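Local coordinates for Lpg0393 helical bundle domain-containing protein (Legionella pneumophila subsp. pneumophila str. Philadelphia 1, PDB 4R0G) that acts as a guanine-nucleotide exchange factor for the Rab GTPases Rab5, Rab21 and Rab22, through what is probably its VPS9-like domain, at residues 192-203 against 224-234. Residues are numbered along the deposited sequence; the frame is centred on the assembly and turned at random.
Sequences LKSSRISLVVRL and YVKKLWEMQPA
Leu199 and Leu228 form the apolar middle of this helix pair, where segments 193-203 and 224-229 run antiparallel (171°), their axes 9.9 Å apart at closest. Leu199 CB meets Leu228 CD2 at 3.8 Å, while Leu199 CD1 goes to Met231 CG and Leu199 CD2 to Lys227 CD. The same Leu228 methyl also touches Arg196 CG and Val200 CG2. At the Tyr224 end the packing turns aromatic: Leu203 sets CB over the ring face in a CH-pi contact, 4.0 Å from the centroid, and Arg202 CB passes Tyr224 OH at 3.5 Å.

The polar part gathers at the type I turn from Trp229 to Gln232. Bent at chi3 (46°), Arg196 lays its aliphatic part along Met231 and delivers NH2 to Met231 O, a 2.8 Å hydrogen bond bent to 130° at the hydrogen; the acceptor is near the guanidinium plane, but NH2 stands above the carbonyl plane, off the lone pairs. Pro233 CA sits over the rim of one guanidinium face and Lys193 CA over the rim of the other. NH1 makes salt bridges to Asp190 and Glu237.

Within the helical bundle domain, then, an apolar seam joins the two helices, and one buried arginine, its charge probably balanced by two acids, links the turn, through Met231 O, and Glu237 of helix 235-244 to helix 193-208.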
loop_
_atom_site.group_PDB
_atom_site.type_symbol
_atom_site.label_atom_id
_atom_site.label_comp_id
_atom_site.label_asym_id
_atom_site.label_seq_id
_atom_site.Cartn_x
_atom_site.Cartn_y
_atom_site.Cartn_z
ATOM N N LEU A 192 -18.844 -22.779 12.948
ATOM C CA LEU A 192 -17.923 -23.075 11.870
ATOM C C LEU A 192 -16.818 -22.013 11.702
ATOM O O LEU A 192 -15.820 -22.252 11.018
ATOM C CB LEU A 192 -18.725 -23.260 10.581
ATOM C CG LEU A 192 -19.679 -24.465 10.601
ATOM C CD1 LEU A 192 -20.435 -24.605 9.280
ATOM C CD2 LEU A 192 -18.923 -25.763 10.926
ATOM N N LYS A 193 -16.980 -20.870 12.369
ATOM C CA LYS A 193 -16.031 -19.763 12.283
ATOM C C LYS A 193 -14.595 -20.220 12.550
ATOM O O LYS A 193 -13.646 -19.800 11.888
ATOM C CB LYS A 193 -16.425 -18.652 13.267
ATOM C CG LYS A 193 -15.415 -17.523 13.342
ATOM C CD LYS A 193 -15.711 -16.520 14.453
ATOM C CE LYS A 193 -14.474 -15.632 14.664
ATOM N NZ LYS A 193 -14.445 -14.784 15.888
ATOM N N SER A 194 -14.440 -21.100 13.518
ATOM C CA SER A 194 -13.120 -21.545 13.877
ATOM C C SER A 194 -12.525 -22.401 12.755
ATOM O O SER A 194 -11.336 -22.299 12.431
ATOM C CB SER A 194 -13.175 -22.301 15.209
ATOM O OG SER A 194 -14.499 -22.718 15.508
ATOM N N SER A 195 -13.343 -23.243 12.143
ATOM C CA SER A 195 -12.814 -24.096 11.091
ATOM C C SER A 195 -12.666 -23.327 9.768
ATOM O O SER A 195 -11.955 -23.758 8.857
ATOM C CB SER A 195 -13.658 -25.370 10.932
ATOM O OG SER A 195 -15.025 -25.054 10.754
ATOM N N ARG A 196 -13.353 -22.193 9.674
ATOM C CA ARG A 196 -13.265 -21.304 8.517
ATOM C C ARG A 196 -12.027 -20.413 8.595
ATOM O O ARG A 196 -11.387 -20.115 7.587
ATOM C CB ARG A 196 -14.530 -20.457 8.430
ATOM C CG ARG A 196 -15.042 -20.262 7.028
ATOM C CD ARG A 196 -16.490 -19.899 7.040
ATOM N NE ARG A 196 -16.751 -18.874 8.035
ATOM C CZ ARG A 196 -17.893 -18.775 8.693
ATOM N NH1 ARG A 196 -18.076 -17.815 9.585
ATOM N NH2 ARG A 196 -18.855 -19.647 8.447
ATOM N N ILE A 197 -11.693 -19.977 9.803
ATOM C CA ILE A 197 -10.435 -19.271 10.013
ATOM C C ILE A 197 -9.270 -20.168 9.629
ATOM O O ILE A 197 -8.388 -19.759 8.859
ATOM C CB ILE A 197 -10.262 -18.834 11.465
ATOM C CG1 ILE A 197 -11.082 -17.592 11.736
ATOM C CG2 ILE A 197 -8.808 -18.503 11.748
ATOM C CD1 ILE A 197 -11.016 -17.192 13.129
ATOM N N SER A 198 -9.288 -21.391 10.162
ATOM C CA SER A 198 -8.271 -22.382 9.847
ATOM C C SER A 198 -8.057 -22.550 8.345
ATOM O O SER A 198 -6.935 -22.781 7.888
ATOM C CB SER A 198 -8.639 -23.726 10.471
ATOM O OG SER A 198 -7.671 -24.705 10.133
ATOM N N LEU A 199 -9.134 -22.425 7.578
ATOM C CA LEU A 199 -9.053 -22.524 6.125
ATOM C C LEU A 199 -8.354 -21.324 5.498
ATOM O O LEU A 199 -7.577 -21.489 4.582
ATOM C CB LEU A 199 -10.442 -22.666 5.525
ATOM C CG LEU A 199 -11.035 -24.063 5.491
ATOM C CD1 LEU A 199 -12.542 -23.977 5.344
ATOM C CD2 LEU A 199 -10.444 -24.800 4.335
ATOM N N VAL A 200 -8.626 -20.122 5.996
ATOM C CA VAL A 200 -8.046 -18.914 5.418
ATOM C C VAL A 200 -6.545 -18.852 5.690
ATOM O O VAL A 200 -5.741 -18.496 4.815
ATOM C CB VAL A 200 -8.744 -17.637 5.948
ATOM C CG1 VAL A 200 -8.115 -16.406 5.341
ATOM C CG2 VAL A 200 -10.229 -17.677 5.622
ATOM N N VAL A 201 -6.180 -19.218 6.910
ATOM C CA VAL A 201 -4.787 -19.277 7.322
ATOM C C VAL A 201 -3.979 -20.188 6.410
ATOM O O VAL A 201 -2.858 -19.859 6.003
ATOM C CB VAL A 201 -4.685 -19.759 8.779
ATOM C CG1 VAL A 201 -3.248 -19.946 9.161
ATOM C CG2 VAL A 201 -5.364 -18.755 9.687
ATOM N N ARG A 202 -4.554 -21.332 6.078
ATOM C CA ARG A 202 -3.837 -22.295 5.268
ATOM C C ARG A 202 -3.773 -21.806 3.841
ATOM O O ARG A 202 -2.766 -21.965 3.180
ATOM C CB ARG A 202 -4.474 -23.686 5.373
ATOM C CG ARG A 202 -4.238 -24.313 6.729
ATOM C CD ARG A 202 -5.332 -25.261 7.103
ATOM N NE ARG A 202 -5.642 -26.147 5.994
ATOM C CZ ARG A 202 -6.855 -26.633 5.758
ATOM N NH1 ARG A 202 -7.853 -26.315 6.578
ATOM N NH2 ARG A 202 -7.050 -27.423 4.705
ATOM N N LEU A 203 -4.856 -21.205 3.373
ATOM C CA LEU A 203 -4.861 -20.545 2.077
ATOM C C LEU A 203 -3.777 -19.454 2.032
ATOM O O LEU A 203 -2.995 -19.388 1.084
ATOM C CB LEU A 203 -6.239 -19.964 1.772
ATOM C CG LEU A 203 -6.278 -19.044 0.543
ATOM C CD1 LEU A 203 -6.143 -19.826 -0.754
ATOM C CD2 LEU A 203 -7.560 -18.145 0.560
ATOM N N TYR A 224 -9.828 -24.249 -1.589
ATOM C CA TYR A 224 -10.051 -23.518 -0.350
ATOM C C TYR A 224 -11.344 -22.726 -0.414
ATOM O O TYR A 224 -12.187 -22.810 0.490
ATOM C CB TYR A 224 -8.883 -22.568 -0.039
ATOM C CG TYR A 224 -7.663 -23.255 0.552
ATOM C CD1 TYR A 224 -7.696 -23.774 1.826
ATOM C CD2 TYR A 224 -6.480 -23.362 -0.163
ATOM C CE1 TYR A 224 -6.594 -24.401 2.376
ATOM C CE2 TYR A 224 -5.373 -23.981 0.376
ATOM C CZ TYR A 224 -5.434 -24.500 1.656
ATOM O OH TYR A 224 -4.347 -25.140 2.228
ATOM N N VAL A 225 -11.509 -21.929 -1.464
ATOM C CA VAL A 225 -12.720 -21.111 -1.555
ATOM C C VAL A 225 -13.964 -21.991 -1.558
ATOM O O VAL A 225 -14.988 -21.655 -0.967
ATOM C CB VAL A 225 -12.714 -20.211 -2.800
ATOM C CG1 VAL A 225 -14.024 -19.469 -2.914
ATOM C CG2 VAL A 225 -11.574 -19.243 -2.729
ATOM N N LYS A 226 -13.861 -23.142 -2.205
ATOM C CA LYS A 226 -14.983 -24.048 -2.192
ATOM C C LYS A 226 -15.313 -24.479 -0.768
ATOM O O LYS A 226 -16.432 -24.254 -0.333
ATOM C CB LYS A 226 -14.758 -25.239 -3.098
ATOM C CG LYS A 226 -15.977 -26.143 -3.128
ATOM C CD LYS A 226 -15.697 -27.393 -3.933
ATOM C CE LYS A 226 -16.577 -28.533 -3.506
ATOM N NZ LYS A 226 -16.427 -29.566 -4.541
ATOM N N LYS A 227 -14.340 -25.044 -0.046
ATOM C CA LYS A 227 -14.532 -25.470 1.359
ATOM C C LYS A 227 -15.099 -24.360 2.236
ATOM O O LYS A 227 -16.008 -24.611 3.043
ATOM C CB LYS A 227 -13.242 -26.011 2.015
ATOM C CG LYS A 227 -12.575 -27.247 1.364
ATOM C CD LYS A 227 -11.235 -27.614 2.104
ATOM C CE LYS A 227 -10.306 -28.611 1.345
ATOM N NZ LYS A 227 -8.845 -28.268 1.576
ATOM N N LEU A 228 -14.566 -23.148 2.083
ATOM C CA LEU A 228 -15.136 -21.961 2.757
ATOM C C LEU A 228 -16.639 -21.733 2.482
ATOM O O LEU A 228 -17.398 -21.463 3.402
ATOM C CB LEU A 228 -14.340 -20.686 2.420
ATOM C CG LEU A 228 -12.901 -20.713 2.918
ATOM C CD1 LEU A 228 -11.968 -19.948 2.006
ATOM C CD2 LEU A 228 -12.900 -20.112 4.285
ATOM N N TRP A 229 -17.069 -21.838 1.229
ATOM C CA TRP A 229 -18.487 -21.710 0.933
ATOM C C TRP A 229 -19.293 -22.761 1.687
ATOM O O TRP A 229 -20.386 -22.495 2.220
ATOM C CB TRP A 229 -18.757 -21.798 -0.568
ATOM C CG TRP A 229 -18.660 -20.457 -1.260
ATOM C CD1 TRP A 229 -17.703 -20.060 -2.150
ATOM C CD2 TRP A 229 -19.533 -19.334 -1.088
ATOM N NE1 TRP A 229 -17.931 -18.768 -2.552
ATOM C CE2 TRP A 229 -19.048 -18.297 -1.917
ATOM C CE3 TRP A 229 -20.680 -19.104 -0.316
ATOM C CZ2 TRP A 229 -19.671 -17.052 -2.003
ATOM C CZ3 TRP A 229 -21.301 -17.864 -0.401
ATOM C CH2 TRP A 229 -20.791 -16.852 -1.240
ATOM N N GLU A 230 -18.734 -23.954 1.779
ATOM C CA GLU A 230 -19.457 -25.024 2.446
ATOM C C GLU A 230 -19.465 -24.868 3.962
ATOM O O GLU A 230 -20.168 -25.591 4.661
ATOM C CB GLU A 230 -18.969 -26.391 1.962
ATOM C CG GLU A 230 -19.028 -26.460 0.427
ATOM C CD GLU A 230 -18.953 -27.866 -0.152
ATOM O OE1 GLU A 230 -17.835 -28.450 -0.162
ATOM O OE2 GLU A 230 -20.014 -28.367 -0.614
ATOM N N MET A 231 -18.724 -23.884 4.453
ATOM C CA MET A 231 -18.654 -23.625 5.885
ATOM C C MET A 231 -19.674 -22.578 6.323
ATOM O O MET A 231 -19.711 -22.186 7.493
ATOM C CB MET A 231 -17.240 -23.224 6.304
ATOM C CG MET A 231 -16.243 -24.383 6.262
ATOM S SD MET A 231 -16.748 -25.754 7.337
ATOM C CE MET A 231 -17.353 -26.972 6.155
ATOM N N GLN A 232 -20.512 -22.149 5.381
ATOM C CA GLN A 232 -21.606 -21.213 5.658
ATOM C C GLN A 232 -21.135 -19.879 6.223
ATOM O O GLN A 232 -21.429 -19.549 7.369
ATOM C CB GLN A 232 -22.609 -21.836 6.627
ATOM C CG GLN A 232 -23.131 -23.209 6.222
ATOM C CD GLN A 232 -24.393 -23.585 6.982
ATOM O OE1 GLN A 232 -24.454 -23.459 8.213
ATOM N NE2 GLN A 232 -25.423 -24.014 6.247
ATOM N N PRO A 233 -20.430 -19.097 5.395
ATOM C CA PRO A 233 -19.819 -17.824 5.780
ATOM C C PRO A 233 -20.821 -16.697 6.032
ATOM O O PRO A 233 -21.976 -16.768 5.616
ATOM C CB PRO A 233 -18.963 -17.480 4.557
ATOM C CG PRO A 233 -19.674 -18.108 3.437
ATOM C CD PRO A 233 -20.149 -19.417 3.984
ATOM N N ALA A 234 -20.345 -15.645 6.694
ATOM C CA ALA A 234 -21.168 -14.484 6.983
ATOM C C ALA A 234 -21.383 -13.688 5.712
ATOM O O ALA A 234 -20.730 -13.941 4.695
ATOM C CB ALA A 234 -20.474 -13.616 8.014
#